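Local coordinates for protein cytochrome B5-HOST origin (Ostreococcus tauri virus 2, PDB 4B8N) that binds haem as a viral cytochrome b5 of host origin and probably carries electrons between redox partners, at residues A[32-37]-A[61-66]. Residues are numbered along the deposited sequence; the frame is centred on the assembly and turned at random.
Sequences VIIKDI and KDATEE. With HEM (protoporphyrin IX containing Fe), chain E.
Ile33 and Asp62 form a single beta bridge, the touching parts, residues 32-35 and 61-64, running 37° apart. Ile33 N gives a nearly straight bond (178°) to Lys61 O, and Ala63 N gives one to Ile33 O at 2.8 Å. Past the bridge, Thr64 takes over with its side chain: OG1 accepts at 2.8 Å from the N of Lys35, the second residue of the type I' turn that leads from strand 29-34 into strand 37-40. Thr64 OG1 in turn donates to the syn lone pair of Asp62 OD1 at 2.7 Å, while Thr64 N also reaches that oxygen, closing an Asx turn that leads into helix 64-70. With CG anti to the backbone N (chi1 -163°), the Asp62 carboxylate lies beside Ile33, OD2 being 3.6 Å from Ile33 CG2. A water accepts from Asp36 N and lies within bonding distance of Asp36 OD1, Asp62 OD2 and Thr64 OG1, donating to at most two at a time. In this cytochrome b5 fold the bridge ties strand 29-34 to the lead-in of helix 64-70, which flanks the haem. Ala63 CB packs on Val32 CG1 at 3.5 Å and on the haem methyl CMC at 3.7 Å; Glu66 CB lies against vinyl carbon CBC.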
ATOM      1  N   VAL A  32       2.629   0.494   0.111  1.00 18.51           N
ATOM      2  CA  VAL A  32       1.842   1.723  -0.017  1.00 21.47           C
ATOM      3  C   VAL A  32       1.292   2.095   1.364  1.00 23.29           C
ATOM      4  O   VAL A  32       0.860   1.210   2.107  1.00 17.98           O
ATOM      5  CB  VAL A  32       0.680   1.555  -1.037  1.00 21.79           C
ATOM      6  CG1 VAL A  32      -0.183   2.802  -1.102  1.00 25.84           C
ATOM      7  CG2 VAL A  32       1.214   1.232  -2.427  1.00 25.29           C
ATOM      8  N   ILE A  33       1.331   3.390   1.699  1.00 21.99           N
ATOM      9  CA  ILE A  33       0.779   3.896   2.966  1.00 21.19           C
ATOM     10  C   ILE A  33      -0.639   4.396   2.716  1.00 21.62           C
ATOM     11  O   ILE A  33      -0.866   5.205   1.817  1.00 20.59           O
ATOM     12  CB  ILE A  33       1.596   5.075   3.575  1.00 21.51           C
ATOM     13  CG1 ILE A  33       3.082   4.718   3.768  1.00 20.02           C
ATOM     14  CG2 ILE A  33       0.971   5.519   4.912  1.00 23.95           C
ATOM     15  CD1 ILE A  33       3.995   5.939   3.933  1.00 20.37           C
ATOM     16  N   ILE A  34      -1.588   3.910   3.516  1.00 22.97           N
ATOM     17  CA  ILE A  34      -2.963   4.426   3.514  1.00 22.57           C
ATOM     18  C   ILE A  34      -3.378   4.629   4.974  1.00 27.87           C
ATOM     19  O   ILE A  34      -3.403   3.670   5.759  1.00 24.62           O
ATOM     20  CB  ILE A  34      -3.947   3.468   2.788  1.00 23.54           C
ATOM     21  CG1 ILE A  34      -3.501   3.232   1.339  1.00 26.34           C
ATOM     22  CG2 ILE A  34      -5.388   4.000   2.845  1.00 23.42           C
ATOM     23  CD1 ILE A  34      -4.284   2.167   0.606  1.00 29.56           C
ATOM     24  N   LYS A  35      -3.682   5.880   5.319  1.00 27.33           N
ATOM     25  CA  LYS A  35      -3.986   6.321   6.691  1.00 26.50           C
ATOM     26  C   LYS A  35      -2.978   5.825   7.699  1.00 31.10           C
ATOM     27  O   LYS A  35      -3.364   5.215   8.701  1.00 32.66           O
ATOM     28  CB  LYS A  35      -5.399   5.900   7.131  1.00 28.84           C
ATOM     29  CG  LYS A  35      -6.501   6.324   6.168  1.00 34.35           C
ATOM     30  CD  LYS A  35      -7.887   6.112   6.748  1.00 38.75           C
ATOM     31  CE  LYS A  35      -8.226   4.630   6.858  1.00 49.18           C
ATOM     32  NZ  LYS A  35      -8.122   3.901   5.560  1.00 45.08           N
ATOM     33  N   ASP A  36      -1.694   6.045   7.407  1.00 25.07           N
ATOM     34  CA  ASP A  36      -0.594   5.742   8.329  1.00 27.96           C
ATOM     35  C   ASP A  36      -0.373   4.254   8.623  1.00 28.33           C
ATOM     36  O   ASP A  36       0.352   3.895   9.574  1.00 26.60           O
ATOM     37  CB  ASP A  36      -0.737   6.561   9.626  1.00 31.38           C
ATOM     38  CG  ASP A  36      -0.548   8.068   9.397  1.00 39.96           C
ATOM     39  OD1 ASP A  36       0.126   8.473   8.419  1.00 37.35           O
ATOM     40  OD2 ASP A  36      -1.086   8.852  10.194  1.00 37.84           O
ATOM     41  N   ILE A  37      -0.983   3.402   7.795  1.00 23.68           N
ATOM     42  CA  ILE A  37      -0.770   1.944   7.839  1.00 20.74           C
ATOM     43  C   ILE A  37      -0.075   1.489   6.559  1.00 23.48           C
ATOM     44  O   ILE A  37      -0.497   1.865   5.462  1.00 24.67           O
ATOM     45  CB  ILE A  37      -2.097   1.166   8.022  1.00 21.93           C
ATOM     46  CG1 ILE A  37      -2.736   1.497   9.381  1.00 26.46           C
ATOM     47  CG2 ILE A  37      -1.877  -0.344   7.915  1.00 17.14           C
ATOM     48  CD1 ILE A  37      -1.913   1.059  10.588  1.00 22.55           C
ATOM     49  N   LYS A  61       4.976   5.228  -1.343  1.00 22.40           N
ATOM     50  CA  LYS A  61       4.385   6.527  -1.048  1.00 25.75           C
ATOM     51  C   LYS A  61       3.067   6.430  -0.327  1.00 25.37           C
ATOM     52  O   LYS A  61       2.527   5.336  -0.123  1.00 24.01           O
ATOM     53  CB  LYS A  61       4.194   7.324  -2.343  1.00 30.52           C
ATOM     54  CG  LYS A  61       5.480   7.459  -3.138  1.00 35.05           C
ATOM     55  CD  LYS A  61       5.387   8.557  -4.182  1.00 47.13           C
ATOM     56  CE  LYS A  61       6.517   8.421  -5.182  1.00 42.94           C
ATOM     57  NZ  LYS A  61       6.291   7.218  -6.032  1.00 42.19           N
ATOM     58  N   ASP A  62       2.536   7.594   0.036  1.00 29.34           N
ATOM     59  CA  ASP A  62       1.233   7.690   0.659  1.00 24.93           C
ATOM     60  C   ASP A  62       0.132   7.824  -0.403  1.00 33.10           C
ATOM     61  O   ASP A  62       0.168   8.731  -1.224  1.00 30.19           O
ATOM     62  CB  ASP A  62       1.206   8.885   1.600  1.00 28.31           C
ATOM     63  CG  ASP A  62       0.060   8.815   2.590  1.00 26.56           C
ATOM     64  OD1 ASP A  62      -1.094   8.653   2.155  1.00 32.79           O
ATOM     65  OD2 ASP A  62       0.334   8.917   3.801  1.00 32.46           O
ATOM     66  N   ALA A  63      -0.854   6.931  -0.377  1.00 21.94           N
ATOM     67  CA  ALA A  63      -1.949   6.963  -1.346  1.00 20.04           C
ATOM     68  C   ALA A  63      -3.305   7.292  -0.720  1.00 23.65           C
ATOM     69  O   ALA A  63      -4.344   7.121  -1.373  1.00 23.80           O
ATOM     70  CB  ALA A  63      -2.026   5.638  -2.112  1.00 22.90           C
ATOM     71  N   THR A  64      -3.292   7.775   0.527  1.00 22.64           N
ATOM     72  CA  THR A  64      -4.527   7.960   1.310  1.00 27.32           C
ATOM     73  C   THR A  64      -5.604   8.726   0.535  1.00 31.69           C
ATOM     74  O   THR A  64      -6.739   8.253   0.406  1.00 33.54           O
ATOM     75  CB  THR A  64      -4.238   8.651   2.665  1.00 28.08           C
ATOM     76  OG1 THR A  64      -3.302   7.856   3.404  1.00 32.01           O
ATOM     77  CG2 THR A  64      -5.523   8.827   3.503  1.00 31.50           C
ATOM     78  N   GLU A  65      -5.235   9.895   0.009  1.00 35.85           N
ATOM     79  CA  GLU A  65      -6.189  10.787  -0.664  1.00 43.34           C
ATOM     80  C   GLU A  65      -6.813  10.151  -1.896  1.00 34.64           C
ATOM     81  O   GLU A  65      -8.030  10.185  -2.066  1.00 27.02           O
ATOM     82  CB  GLU A  65      -5.528  12.124  -1.032  1.00 46.19           C
ATOM     83  CG  GLU A  65      -5.669  13.221   0.022  1.00 73.59           C
ATOM     84  CD  GLU A  65      -4.645  13.139   1.148  1.00 87.22           C
ATOM     85  OE1 GLU A  65      -4.685  12.170   1.940  1.00 92.96           O
ATOM     86  OE2 GLU A  65      -3.812  14.064   1.261  1.00 89.31           O
ATOM     87  N   GLU A  66      -5.975   9.562  -2.741  1.00 27.83           N
ATOM     88  CA  GLU A  66      -6.437   8.976  -4.000  1.00 35.08           C
ATOM     89  C   GLU A  66      -7.227   7.692  -3.736  1.00 26.71           C
ATOM     90  O   GLU A  66      -8.186   7.375  -4.457  1.00 34.89           O
ATOM     91  CB  GLU A  66      -5.256   8.713  -4.938  1.00 35.44           C
ATOM     92  CG  GLU A  66      -4.504   9.963  -5.391  1.00 42.70           C
ATOM     93  CD  GLU A  66      -3.533  10.528  -4.358  1.00 46.10           C
ATOM     94  OE1 GLU A  66      -3.402   9.975  -3.235  1.00 44.23           O
ATOM     95  OE2 GLU A  66      -2.882  11.545  -4.681  1.00 51.46           O
TER
HETATM   96  CHA HEM E 201     -10.774   0.306  -8.507  1.00 23.94           C
HETATM   97  CHB HEM E 201      -9.534  -2.298  -4.413  1.00 20.77           C
HETATM   98  CHC HEM E 201      -5.615   0.441  -3.804  1.00 20.09           C
HETATM   99  CHD HEM E 201      -6.830   2.936  -7.870  1.00 19.45           C
HETATM  100  C1A HEM E 201     -10.763  -0.606  -7.390  1.00 22.02           C
HETATM  101  C2A HEM E 201     -11.846  -1.574  -7.202  1.00 22.74           C
HETATM  102  C3A HEM E 201     -11.483  -2.317  -6.002  1.00 21.88           C
HETATM  103  C4A HEM E 201     -10.181  -1.794  -5.582  1.00 23.14           C
HETATM  104  CMA HEM E 201     -12.253  -3.438  -5.378  1.00 24.13           C
HETATM  105  CAA HEM E 201     -13.098  -1.769  -8.036  1.00 26.92           C
HETATM  106  CBA HEM E 201     -14.282  -1.104  -7.325  1.00 37.35           C
HETATM  107  CGA HEM E 201     -14.093   0.391  -7.422  1.00 47.51           C
HETATM  108  O1A HEM E 201     -14.233   0.974  -8.546  1.00 44.90           O
HETATM  109  O2A HEM E 201     -13.783   0.982  -6.365  1.00 45.05           O
HETATM  110  C1B HEM E 201      -8.323  -1.752  -3.871  1.00 22.01           C
HETATM  111  C2B HEM E 201      -7.754  -2.293  -2.626  1.00 23.09           C
HETATM  112  C3B HEM E 201      -6.588  -1.445  -2.477  1.00 23.85           C
HETATM  113  C4B HEM E 201      -6.630  -0.556  -3.637  1.00 20.91           C
HETATM  114  CMB HEM E 201      -8.259  -3.415  -1.771  1.00 24.21           C
HETATM  115  CAB HEM E 201      -5.551  -1.511  -1.417  1.00 24.35           C
HETATM  116  CBB HEM E 201      -5.348  -0.490  -0.635  1.00 31.92           C
HETATM  117  C1C HEM E 201      -5.603   1.450  -4.808  1.00 22.07           C
HETATM  118  C2C HEM E 201      -4.525   2.466  -4.900  1.00 22.83           C
HETATM  119  C3C HEM E 201      -4.910   3.170  -6.103  1.00 21.94           C
HETATM  120  C4C HEM E 201      -6.132   2.541  -6.669  1.00 24.40           C
HETATM  121  CMC HEM E 201      -3.345   2.672  -3.972  1.00 23.85           C
HETATM  122  CAC HEM E 201      -4.195   4.322  -6.669  1.00 30.25           C
HETATM  123  CBC HEM E 201      -4.705   5.499  -6.392  1.00 37.29           C
HETATM  124  C1D HEM E 201      -8.016   2.400  -8.455  1.00 22.65           C
HETATM  125  C2D HEM E 201      -8.570   2.984  -9.690  1.00 29.70           C
HETATM  126  C3D HEM E 201      -9.771   2.186  -9.876  1.00 27.07           C
HETATM  127  C4D HEM E 201      -9.728   1.248  -8.735  1.00 24.88           C
HETATM  128  CMD HEM E 201      -8.056   4.122 -10.560  1.00 33.60           C
HETATM  129  CAD HEM E 201     -10.809   2.268 -10.960  1.00 32.20           C
HETATM  130  CBD HEM E 201     -12.060   3.002 -10.472  1.00 39.61           C
HETATM  131  CGD HEM E 201     -13.214   2.906 -11.470  1.00 57.15           C
HETATM  132  O1D HEM E 201     -13.002   2.557 -12.657  1.00 64.37           O
HETATM  133  O2D HEM E 201     -14.362   3.192 -11.063  1.00 56.31           O
HETATM  134  NA  HEM E 201      -9.795  -0.623  -6.303  1.00 23.25           N
HETATM  135  NB  HEM E 201      -7.685  -0.714  -4.437  1.00 20.19           N
HETATM  136  NC  HEM E 201      -6.611   1.562  -5.793  1.00 22.46           N
HETATM  137  ND  HEM E 201      -8.716   1.389  -7.875  1.00 22.67           N
HETATM  138 FE   HEM E 201      -8.074   0.307  -6.204  1.00 22.08          FE
HETATM  139  O   HOH W   1      -1.252   8.193   5.778  1.00 21.02           O